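Local coordinates for protein putative hydrolase (Shewanella frigidimarina, PDB 3LHO) that probably acts as an iron-dependent dioxygenase that converts 2-oxoadipate to 2-hydroxyglutarate with loss of carbon dioxide, at residues A[181-186]-A[209-214]; A[45-50]-A[110-115]; A[10-15]-A[129-134]. All coordinates share one frame; numbering follows the deposited sequence.

Overall arrangement
The three contacts bring helices and loops onto or near one mixed sheet, whose inner strands supply the nickel ligands His41, His165 and Glu235. Contacts 1 and 2 both reach this sheet but lie on opposite sides of the chain's centre, about 33 Å between their own centres. Contact 3 lies about 25 Å from contact 1 and 19 Å from contact 2, again between centres. Along the chain, contact 2 falls wholly within the span joined by contact 3, and contact 1 follows both. Their closest separation is between contacts 2 and 3, about 6 Å between nearest atoms. The side chains of Ser211 and Leu13 lie about 11 and 12 Å from the nickel, outside its first shell.

Contact 1. Residues A[181-186]-A[209-214]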
loop_
_atom_site.group_PDB
_atom_site.type_symbol
_atom_site.label_atom_id
_atom_site.label_comp_id
_atom_site.label_asym_id
_atom_site.label_seq_id
_atom_site.Cartn_x
_atom_site.Cartn_y
_atom_site.Cartn_z
ATOM N N ASP A 181 -0.653 2.796 -22.944
ATOM C CA ASP A 181 0.656 2.584 -23.535
ATOM C C ASP A 181 1.614 1.989 -22.526
ATOM O O ASP A 181 2.433 1.155 -22.873
ATOM C CB ASP A 181 1.199 3.892 -24.102
ATOM C CG ASP A 181 0.354 4.403 -25.257
ATOM O OD1 ASP A 181 -0.008 3.576 -26.120
ATOM O OD2 ASP A 181 0.026 5.599 -25.281
ATOM N N VAL A 182 1.511 2.396 -21.270
ATOM C CA VAL A 182 2.337 1.756 -20.210
ATOM C C VAL A 182 1.962 0.282 -20.088
ATOM O O VAL A 182 2.821 -0.602 -20.002
ATOM C CB VAL A 182 2.140 2.452 -18.853
ATOM C CG1 VAL A 182 2.879 1.696 -17.718
ATOM C CG2 VAL A 182 2.605 3.922 -18.959
ATOM N N ASN A 183 0.662 0.020 -20.065
ATOM C CA ASN A 183 0.155 -1.351 -19.959
ATOM C C ASN A 183 0.658 -2.224 -21.096
ATOM O O ASN A 183 1.033 -3.388 -20.875
ATOM C CB ASN A 183 -1.385 -1.361 -19.893
ATOM C CG ASN A 183 -1.918 -0.977 -18.519
ATOM O OD1 ASN A 183 -1.142 -0.794 -17.567
ATOM N ND2 ASN A 183 -3.252 -0.872 -18.391
ATOM N N GLN A 184 0.713 -1.660 -22.299
ATOM C CA GLN A 184 1.173 -2.421 -23.457
ATOM C C GLN A 184 2.661 -2.760 -23.314
ATOM O O GLN A 184 3.046 -3.897 -23.563
ATOM C CB GLN A 184 0.872 -1.682 -24.769
ATOM C CG GLN A 184 1.024 -2.523 -26.046
ATOM C CD GLN A 184 0.256 -3.846 -25.977
ATOM O OE1 GLN A 184 -0.904 -3.891 -25.555
ATOM N NE2 GLN A 184 0.922 -4.932 -26.344
ATOM N N ALA A 185 3.482 -1.803 -22.867
ATOM C CA ALA A 185 4.926 -2.041 -22.652
ATOM C C ALA A 185 5.161 -3.127 -21.599
ATOM O O ALA A 185 6.119 -3.902 -21.677
ATOM C CB ALA A 185 5.649 -0.747 -22.224
ATOM N N LEU A 186 4.318 -3.131 -20.574
ATOM C CA LEU A 186 4.438 -4.114 -19.510
ATOM C C LEU A 186 4.130 -5.511 -20.056
ATOM O O LEU A 186 4.869 -6.451 -19.796
ATOM C CB LEU A 186 3.472 -3.797 -18.376
ATOM C CG LEU A 186 3.724 -2.472 -17.657
ATOM C CD1 LEU A 186 2.677 -2.293 -16.564
ATOM C CD2 LEU A 186 5.152 -2.427 -17.131
ATOM N N GLU A 209 -7.002 7.184 -13.540
ATOM C CA GLU A 209 -6.910 5.865 -14.161
ATOM C C GLU A 209 -5.843 5.080 -13.455
ATOM O O GLU A 209 -4.775 5.617 -13.211
ATOM C CB GLU A 209 -6.544 5.962 -15.635
ATOM C CG GLU A 209 -7.617 6.546 -16.528
ATOM C CD GLU A 209 -7.081 6.903 -17.921
ATOM O OE1 GLU A 209 -6.019 7.542 -18.037
ATOM O OE2 GLU A 209 -7.726 6.528 -18.911
ATOM N N GLN A 210 -6.111 3.810 -13.147
ATOM C CA GLN A 210 -5.133 2.965 -12.471
ATOM C C GLN A 210 -5.089 1.590 -13.103
ATOM O O GLN A 210 -6.076 1.126 -13.676
ATOM C CB GLN A 210 -5.431 2.849 -10.966
ATOM C CG GLN A 210 -5.293 4.154 -10.186
ATOM C CD GLN A 210 -5.557 4.000 -8.686
ATOM O OE1 GLN A 210 -6.685 3.789 -8.270
ATOM N NE2 GLN A 210 -4.516 4.115 -7.883
ATOM N N SER A 211 -3.920 0.969 -13.024
ATOM C CA SER A 211 -3.730 -0.401 -13.464
ATOM C C SER A 211 -2.702 -1.009 -12.527
ATOM O O SER A 211 -2.079 -0.277 -11.750
ATOM C CB SER A 211 -3.223 -0.414 -14.912
ATOM O OG SER A 211 -1.918 0.121 -14.967
ATOM N N SER A 212 -2.580 -2.334 -12.540
ATOM C CA SER A 212 -1.624 -3.029 -11.685
ATOM C C SER A 212 -1.183 -4.355 -12.255
ATOM O O SER A 212 -1.890 -4.994 -13.020
ATOM C CB SER A 212 -2.183 -3.271 -10.258
ATOM O OG SER A 212 -3.457 -3.912 -10.269
ATOM N N THR A 213 0.002 -4.775 -11.834
ATOM C CA THR A 213 0.451 -6.123 -12.047
ATOM C C THR A 213 -0.403 -7.062 -11.223
ATOM O O THR A 213 -1.088 -6.666 -10.290
ATOM C CB THR A 213 1.911 -6.290 -11.596
ATOM O OG1 THR A 213 2.020 -5.958 -10.209
ATOM C CG2 THR A 213 2.814 -5.402 -12.398
HETATM N N MSE A 214 -0.380 -8.334 -11.584
HETATM C CA MSE A 214 -0.866 -9.351 -10.674
HETATM C C MSE A 214 0.126 -9.499 -9.548
HETATM O O MSE A 214 1.322 -9.348 -9.768
HETATM C CB MSE A 214 -1.011 -10.643 -11.424
HETATM C CG MSE A 214 -2.360 -10.723 -12.140
HETATM SE SE MSE A 214 -2.673 -12.572 -12.067
HETATM C CE MSE A 214 -1.627 -12.934 -13.467
#
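Ser211 and Asn183 make the polar link between strand 208-212 and helix 179-188. The hydroxyl OG of Ser211 donates to the side-chain oxygen OD1 of Asn183 at 2.9 Å. It arrives in the carbonyl plane on a lone pair, with a C=O...donor angle of 125°, close to what an sp2 oxygen prefers. Ser211 carries OG between its backbone N and carbonyl carbon (chi1 68°), a torsion that, with CB directed at the helix, brings the short hydroxyl to the amide. Both residues are buried, and the bond gives two buried polar atoms, Ser211 OG and Asn183 OD1, a partner in each other.

Van der Waals contact backs the bond. CB of Ser211 sits 3.4 Å from OD1 of Asn183 and 3.5 Å from ND2 of the same amide, so the methylene lies against the outer end of the asparagine. A serine suits the strand because it is small enough to admit the amide; an asparagine suits the helix because it can span the gap of 7.6 Å between CA of Asn183 and CA of Ser211.

The apolar support comes from elsewhere: Leu186 rests on Phe236 and on Ile27 of helix 22-32, and Ser211 shares backbone bonds with Phe236. The whole is a helix laid against the edge strand of the mixed sheet, in a fold of the glyoxalase clan, directly beside strand 235-239, which brings Glu235 to the nickel.

Contact 2. Residues A[45-50]-A[110-115]; sequences RTFNIA and KSIHGL. With SO4 (sulfate ion), chain C.
The Phe47 ring has the CG2 methyl of Ile112 over the centre of one face, a CH-pi contact of 3.5 Å from CG2 to the ring centroid and only 4° off the normal. The imidazole of His113 has a methyl on a face too: CD1 of Ile49 stands 3.8 Å from its centroid, 18° off the normal and displaced toward the rim. At the edge of the imidazole, in its plane, lies O3 of a sulfate ion, 3.6 Å from His113 CE1. Ile112 can reach the phenyl face because its CG2 extends anti to the backbone N, and the same methyl also meets CD1 of Ile49 at 3.8 Å. A beta-branched residue suits this helical position, since one methyl serves both partners.

The contact lies where strand 39-47, which carries the nickel ligand His41, runs out into a loop and helix 106-116 packs against its end. The chain bends at Asn48 in an inverse gamma turn, closed by a weak bond from Ile49 N to Phe47 O, and this tight bend lets Phe47 and Ile49 both face the helix. Phe47 is also in contact with Leu99 and with Val156 of helix 151-159. Cutting Phe47 back to an alanine is likely to leave the CG2 methyl of Ile112 without its aromatic face and to open a gap beside Leu99 and Val156.

On the more exposed side, the sulfate, probably from the crystallisation liquor, accepts a nearly straight hydrogen bond from Ala50 N to its O2 at 2.8 Å.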
loop_
_atom_site.group_PDB
_atom_site.type_symbol
_atom_site.label_atom_id
_atom_site.label_comp_id
_atom_site.label_asym_id
_atom_site.label_seq_id
_atom_site.Cartn_x
_atom_site.Cartn_y
_atom_site.Cartn_z
ATOM N N ARG A 45 -1.421 -0.124 5.662
ATOM C CA ARG A 45 -2.648 -0.667 6.262
ATOM C C ARG A 45 -2.441 -0.893 7.743
ATOM O O ARG A 45 -1.351 -1.190 8.158
ATOM C CB ARG A 45 -2.918 -2.028 5.666
ATOM C CG ARG A 45 -3.238 -1.979 4.177
ATOM C CD ARG A 45 -3.525 -3.351 3.678
ATOM N NE ARG A 45 -4.173 -3.295 2.377
ATOM C CZ ARG A 45 -4.683 -4.329 1.716
ATOM N NH1 ARG A 45 -4.619 -5.550 2.213
ATOM N NH2 ARG A 45 -5.273 -4.128 0.537
ATOM N N THR A 46 -3.500 -0.833 8.534
ATOM C CA THR A 46 -3.392 -1.190 9.960
ATOM C C THR A 46 -4.798 -1.427 10.491
ATOM O O THR A 46 -5.753 -1.511 9.681
ATOM C CB THR A 46 -2.654 -0.119 10.780
ATOM O OG1 THR A 46 -2.333 -0.642 12.090
ATOM C CG2 THR A 46 -3.474 1.152 10.902
ATOM N N PHE A 47 -4.916 -1.621 11.804
ATOM C CA PHE A 47 -6.229 -1.725 12.482
ATOM C C PHE A 47 -6.485 -0.527 13.367
ATOM O O PHE A 47 -5.546 0.116 13.816
ATOM C CB PHE A 47 -6.255 -2.974 13.364
ATOM C CG PHE A 47 -5.955 -4.248 12.631
ATOM C CD1 PHE A 47 -6.882 -4.828 11.828
ATOM C CD2 PHE A 47 -4.729 -4.869 12.770
ATOM C CE1 PHE A 47 -6.618 -6.011 11.161
ATOM C CE2 PHE A 47 -4.461 -6.038 12.108
ATOM C CZ PHE A 47 -5.407 -6.603 11.291
ATOM N N ASN A 48 -7.757 -0.237 13.677
ATOM C CA ASN A 48 -8.082 0.874 14.576
ATOM C C ASN A 48 -7.885 0.531 16.090
ATOM O O ASN A 48 -8.743 0.779 16.953
ATOM C CB ASN A 48 -9.504 1.363 14.279
ATOM C CG ASN A 48 -10.534 0.369 14.735
ATOM O OD1 ASN A 48 -10.235 -0.835 14.890
ATOM N ND2 ASN A 48 -11.713 0.854 15.031
ATOM N N ILE A 49 -6.736 -0.052 16.403
ATOM C CA ILE A 49 -6.359 -0.419 17.768
ATOM C C ILE A 49 -5.283 0.649 18.124
ATOM O O ILE A 49 -4.335 0.866 17.336
ATOM C CB ILE A 49 -5.789 -1.863 17.815
ATOM C CG1 ILE A 49 -6.907 -2.892 17.541
ATOM C CG2 ILE A 49 -5.105 -2.156 19.159
ATOM C CD1 ILE A 49 -6.496 -4.318 17.394
ATOM N N ALA A 50 -5.469 1.332 19.260
ATOM C CA ALA A 50 -4.698 2.536 19.634
ATOM C C ALA A 50 -3.200 2.358 19.408
ATOM O O ALA A 50 -2.490 3.208 18.813
ATOM C CB ALA A 50 -4.987 2.910 21.141
ATOM N N LYS A 110 -11.332 -10.827 18.568
ATOM C CA LYS A 110 -10.432 -11.407 19.556
ATOM C C LYS A 110 -9.129 -11.817 18.901
ATOM O O LYS A 110 -8.047 -11.583 19.476
ATOM C CB LYS A 110 -11.091 -12.603 20.268
ATOM C CG LYS A 110 -10.154 -13.404 21.205
ATOM C CD LYS A 110 -10.938 -14.322 22.178
ATOM C CE LYS A 110 -9.999 -15.030 23.168
ATOM N NZ LYS A 110 -10.731 -15.640 24.346
ATOM N N SER A 111 -9.200 -12.411 17.706
ATOM C CA SER A 111 -7.977 -12.859 17.042
ATOM C C SER A 111 -7.073 -11.686 16.671
ATOM O O SER A 111 -5.865 -11.769 16.844
ATOM C CB SER A 111 -8.277 -13.689 15.793
ATOM O OG SER A 111 -8.713 -14.982 16.190
ATOM N N ILE A 112 -7.666 -10.615 16.158
ATOM C CA ILE A 112 -6.911 -9.438 15.727
ATOM C C ILE A 112 -6.279 -8.805 16.962
ATOM O O ILE A 112 -5.063 -8.559 16.959
ATOM C CB ILE A 112 -7.761 -8.436 14.961
ATOM C CG1 ILE A 112 -8.140 -9.013 13.585
ATOM C CG2 ILE A 112 -7.054 -7.070 14.784
ATOM C CD1 ILE A 112 -9.266 -8.227 12.879
ATOM N N HIS A 113 -7.058 -8.630 18.039
ATOM C CA HIS A 113 -6.470 -8.104 19.285
ATOM C C HIS A 113 -5.334 -8.949 19.778
ATOM O O HIS A 113 -4.324 -8.423 20.267
ATOM C CB HIS A 113 -7.494 -7.917 20.384
ATOM C CG HIS A 113 -8.269 -6.667 20.238
ATOM N ND1 HIS A 113 -7.777 -5.444 20.642
ATOM C CD2 HIS A 113 -9.481 -6.434 19.695
ATOM C CE1 HIS A 113 -8.680 -4.514 20.385
ATOM N NE2 HIS A 113 -9.710 -5.086 19.782
ATOM N N GLY A 114 -5.448 -10.258 19.604
ATOM C CA GLY A 114 -4.412 -11.165 20.018
ATOM C C GLY A 114 -3.101 -10.996 19.297
ATOM O O GLY A 114 -2.024 -11.218 19.880
ATOM N N LEU A 115 -3.167 -10.620 18.015
ATOM C CA LEU A 115 -1.944 -10.369 17.245
ATOM C C LEU A 115 -1.318 -9.049 17.680
ATOM O O LEU A 115 -0.127 -8.964 17.880
ATOM C CB LEU A 115 -2.267 -10.335 15.744
ATOM C CG LEU A 115 -3.062 -11.530 15.139
ATOM C CD1 LEU A 115 -3.213 -11.359 13.644
ATOM C CD2 LEU A 115 -2.421 -12.871 15.413
HETATM S S SO4 C . -7.541 0.048 21.992
HETATM O O1 SO4 C . -6.167 0.228 22.455
HETATM O O2 SO4 C . -7.749 0.664 20.674
HETATM O O3 SO4 C . -7.833 -1.389 21.965
HETATM O O4 SO4 C . -8.428 0.747 22.922
#

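Contact 3. Residues A[10-15]-A[129-134]; sequences FAALWQ and FIYSGR
Leu13 and Ile130 form the buried half of this contact, where helix 6-20 meets the loop before helix 140-149. Their side chains cross at about a right angle, with Leu13 CD1 against Ile130 CD1 at 3.7 Å. The same leucine methyl lies 3.6 Å from the backbone oxygen O of Ile130 and 4.0 Å from Tyr131 CB, and so lies between the Ile130 carbonyl and the base of the Tyr131 side chain. Leu13 gets there with CG anti to the backbone N (chi1 -166°), a torsion that swings its branch to the loop although its CB does not point straight at it. Ile130 touches Phe61 of helix 54-62 and Leu9 as well, and Leu13 touches Ile42, so branched aliphatic residues suit a site hemmed in by apolar neighbours.

Toward solvent the contact is just as close but less buried, and it rests on one ring and one methyl. Tyr131, partly exposed, lays its aromatic ring against the helix, and Ala12 CB, also partly exposed, meets its phenolic end, 3.4 Å from Tyr131 CZ. The small methyl of alanine suits so close an approach. The carbonyl oxygen of Ala12 lies over one face, 4.1 Å above the ring plane of Tyr131 and offset toward the rim. The hydroxyl itself is hydrogen-bonded to His3 NE2, near the start of the chain.

The loop holds its own shape: Ser132 OG and Ser132 N both donate to Phe129 O, the hydroxyl at 2.7 Å, and Ser132 with Gly133 forms a classic beta bulge opposite Tyr161. No hydrogen bond joins the two segments, so their association depends on apolar contact and shape, while the polar groups of Tyr131 and Ser132 find partners in His3, Phe129 and His135.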
loop_
_atom_site.group_PDB
_atom_site.type_symbol
_atom_site.label_atom_id
_atom_site.label_comp_id
_atom_site.label_asym_id
_atom_site.label_seq_id
_atom_site.Cartn_x
_atom_site.Cartn_y
_atom_site.Cartn_z
ATOM N N PHE A 10 11.562 6.293 2.215
ATOM C CA PHE A 10 11.103 5.593 1.034
ATOM C C PHE A 10 12.116 4.601 0.445
ATOM O O PHE A 10 11.704 3.531 0.019
ATOM C CB PHE A 10 10.591 6.583 -0.001
ATOM C CG PHE A 10 9.307 7.244 0.413
ATOM C CD1 PHE A 10 8.155 6.509 0.532
ATOM C CD2 PHE A 10 9.264 8.607 0.731
ATOM C CE1 PHE A 10 6.971 7.115 0.915
ATOM C CE2 PHE A 10 8.079 9.212 1.088
ATOM C CZ PHE A 10 6.934 8.471 1.197
ATOM N N ALA A 11 13.412 4.919 0.494
ATOM C CA ALA A 11 14.432 3.947 0.101
ATOM C C ALA A 11 14.270 2.656 0.911
ATOM O O ALA A 11 14.295 1.581 0.354
ATOM C CB ALA A 11 15.891 4.503 0.249
ATOM N N ALA A 12 14.129 2.780 2.228
ATOM C CA ALA A 12 14.063 1.629 3.111
ATOM C C ALA A 12 12.747 0.871 2.923
ATOM O O ALA A 12 12.718 -0.386 2.905
ATOM C CB ALA A 12 14.264 2.078 4.581
ATOM N N LEU A 13 11.661 1.609 2.718
ATOM C CA LEU A 13 10.387 0.985 2.466
ATOM C C LEU A 13 10.386 0.196 1.152
ATOM O O LEU A 13 9.825 -0.901 1.067
ATOM C CB LEU A 13 9.256 2.037 2.445
ATOM C CG LEU A 13 7.811 1.572 2.520
ATOM C CD1 LEU A 13 7.392 1.054 3.935
ATOM C CD2 LEU A 13 6.861 2.706 2.081
ATOM N N TRP A 14 10.960 0.790 0.123
ATOM C CA TRP A 14 11.095 0.140 -1.183
ATOM C C TRP A 14 11.980 -1.095 -1.127
ATOM O O TRP A 14 11.637 -2.128 -1.692
ATOM C CB TRP A 14 11.640 1.150 -2.186
ATOM C CG TRP A 14 11.953 0.591 -3.564
ATOM C CD1 TRP A 14 13.191 0.243 -4.044
ATOM C CD2 TRP A 14 11.021 0.342 -4.623
ATOM N NE1 TRP A 14 13.078 -0.226 -5.344
ATOM C CE2 TRP A 14 11.757 -0.181 -5.722
ATOM C CE3 TRP A 14 9.640 0.502 -4.755
ATOM C CZ2 TRP A 14 11.157 -0.521 -6.939
ATOM C CZ3 TRP A 14 9.045 0.159 -5.965
ATOM C CH2 TRP A 14 9.799 -0.349 -7.039
ATOM N N GLN A 15 13.103 -1.013 -0.435
ATOM C CA GLN A 15 13.986 -2.209 -0.323
ATOM C C GLN A 15 13.247 -3.406 0.297
ATOM O O GLN A 15 13.397 -4.550 -0.149
ATOM C CB GLN A 15 15.291 -1.937 0.458
ATOM C CG GLN A 15 16.363 -1.147 -0.363
ATOM C CD GLN A 15 16.642 -1.746 -1.779
ATOM O OE1 GLN A 15 16.670 -2.973 -1.961
ATOM N NE2 GLN A 15 16.848 -0.875 -2.769
ATOM N N PHE A 129 9.533 0.983 11.767
ATOM C CA PHE A 129 8.219 0.419 12.071
ATOM C C PHE A 129 7.341 0.156 10.838
ATOM O O PHE A 129 6.688 -0.893 10.752
ATOM C CB PHE A 129 7.430 1.244 13.095
ATOM C CG PHE A 129 6.024 0.656 13.372
ATOM C CD1 PHE A 129 5.906 -0.600 13.967
ATOM C CD2 PHE A 129 4.877 1.301 12.961
ATOM C CE1 PHE A 129 4.724 -1.168 14.194
ATOM C CE2 PHE A 129 3.659 0.744 13.194
ATOM C CZ PHE A 129 3.555 -0.501 13.788
ATOM N N ILE A 130 7.291 1.073 9.878
ATOM C CA ILE A 130 6.361 0.873 8.760
ATOM C C ILE A 130 6.844 -0.228 7.772
ATOM O O ILE A 130 6.118 -0.626 6.894
ATOM C CB ILE A 130 6.027 2.197 8.027
ATOM C CG1 ILE A 130 7.234 2.722 7.281
ATOM C CG2 ILE A 130 5.387 3.295 9.009
ATOM C CD1 ILE A 130 6.875 3.887 6.319
ATOM N N TYR A 131 8.086 -0.694 7.926
ATOM C CA TYR A 131 8.576 -1.865 7.182
ATOM C C TYR A 131 9.147 -2.955 8.102
ATOM O O TYR A 131 10.057 -3.696 7.708
ATOM C CB TYR A 131 9.581 -1.465 6.088
ATOM C CG TYR A 131 10.766 -0.623 6.573
ATOM C CD1 TYR A 131 10.649 0.775 6.677
ATOM C CD2 TYR A 131 11.980 -1.233 6.963
ATOM C CE1 TYR A 131 11.677 1.542 7.139
ATOM C CE2 TYR A 131 13.055 -0.445 7.443
ATOM C CZ TYR A 131 12.876 0.956 7.500
ATOM O OH TYR A 131 13.868 1.765 7.948
ATOM N N SER A 132 8.591 -3.051 9.315
ATOM C CA SER A 132 9.118 -3.953 10.380
ATOM C C SER A 132 8.545 -5.387 10.214
ATOM O O SER A 132 8.998 -6.332 10.838
ATOM C CB SER A 132 8.735 -3.409 11.799
ATOM O OG SER A 132 7.292 -3.234 11.936
ATOM N N GLY A 133 7.487 -5.543 9.435
ATOM C CA GLY A 133 6.884 -6.885 9.218
ATOM C C GLY A 133 5.982 -7.361 10.341
ATOM O O GLY A 133 5.250 -6.569 10.995
ATOM N N ARG A 134 6.007 -8.672 10.531
ATOM C CA ARG A 134 5.156 -9.314 11.491
ATOM C C ARG A 134 5.752 -9.253 12.865
ATOM O O ARG A 134 6.888 -9.618 13.037
ATOM C CB ARG A 134 4.958 -10.800 11.134
ATOM C CG ARG A 134 3.575 -11.081 10.613
ATOM C CD ARG A 134 3.220 -12.541 10.689
ATOM N NE ARG A 134 4.244 -13.416 10.107
ATOM C CZ ARG A 134 4.798 -14.449 10.729
ATOM N NH1 ARG A 134 4.446 -14.769 11.979
ATOM N NH2 ARG A 134 5.724 -15.166 10.095
#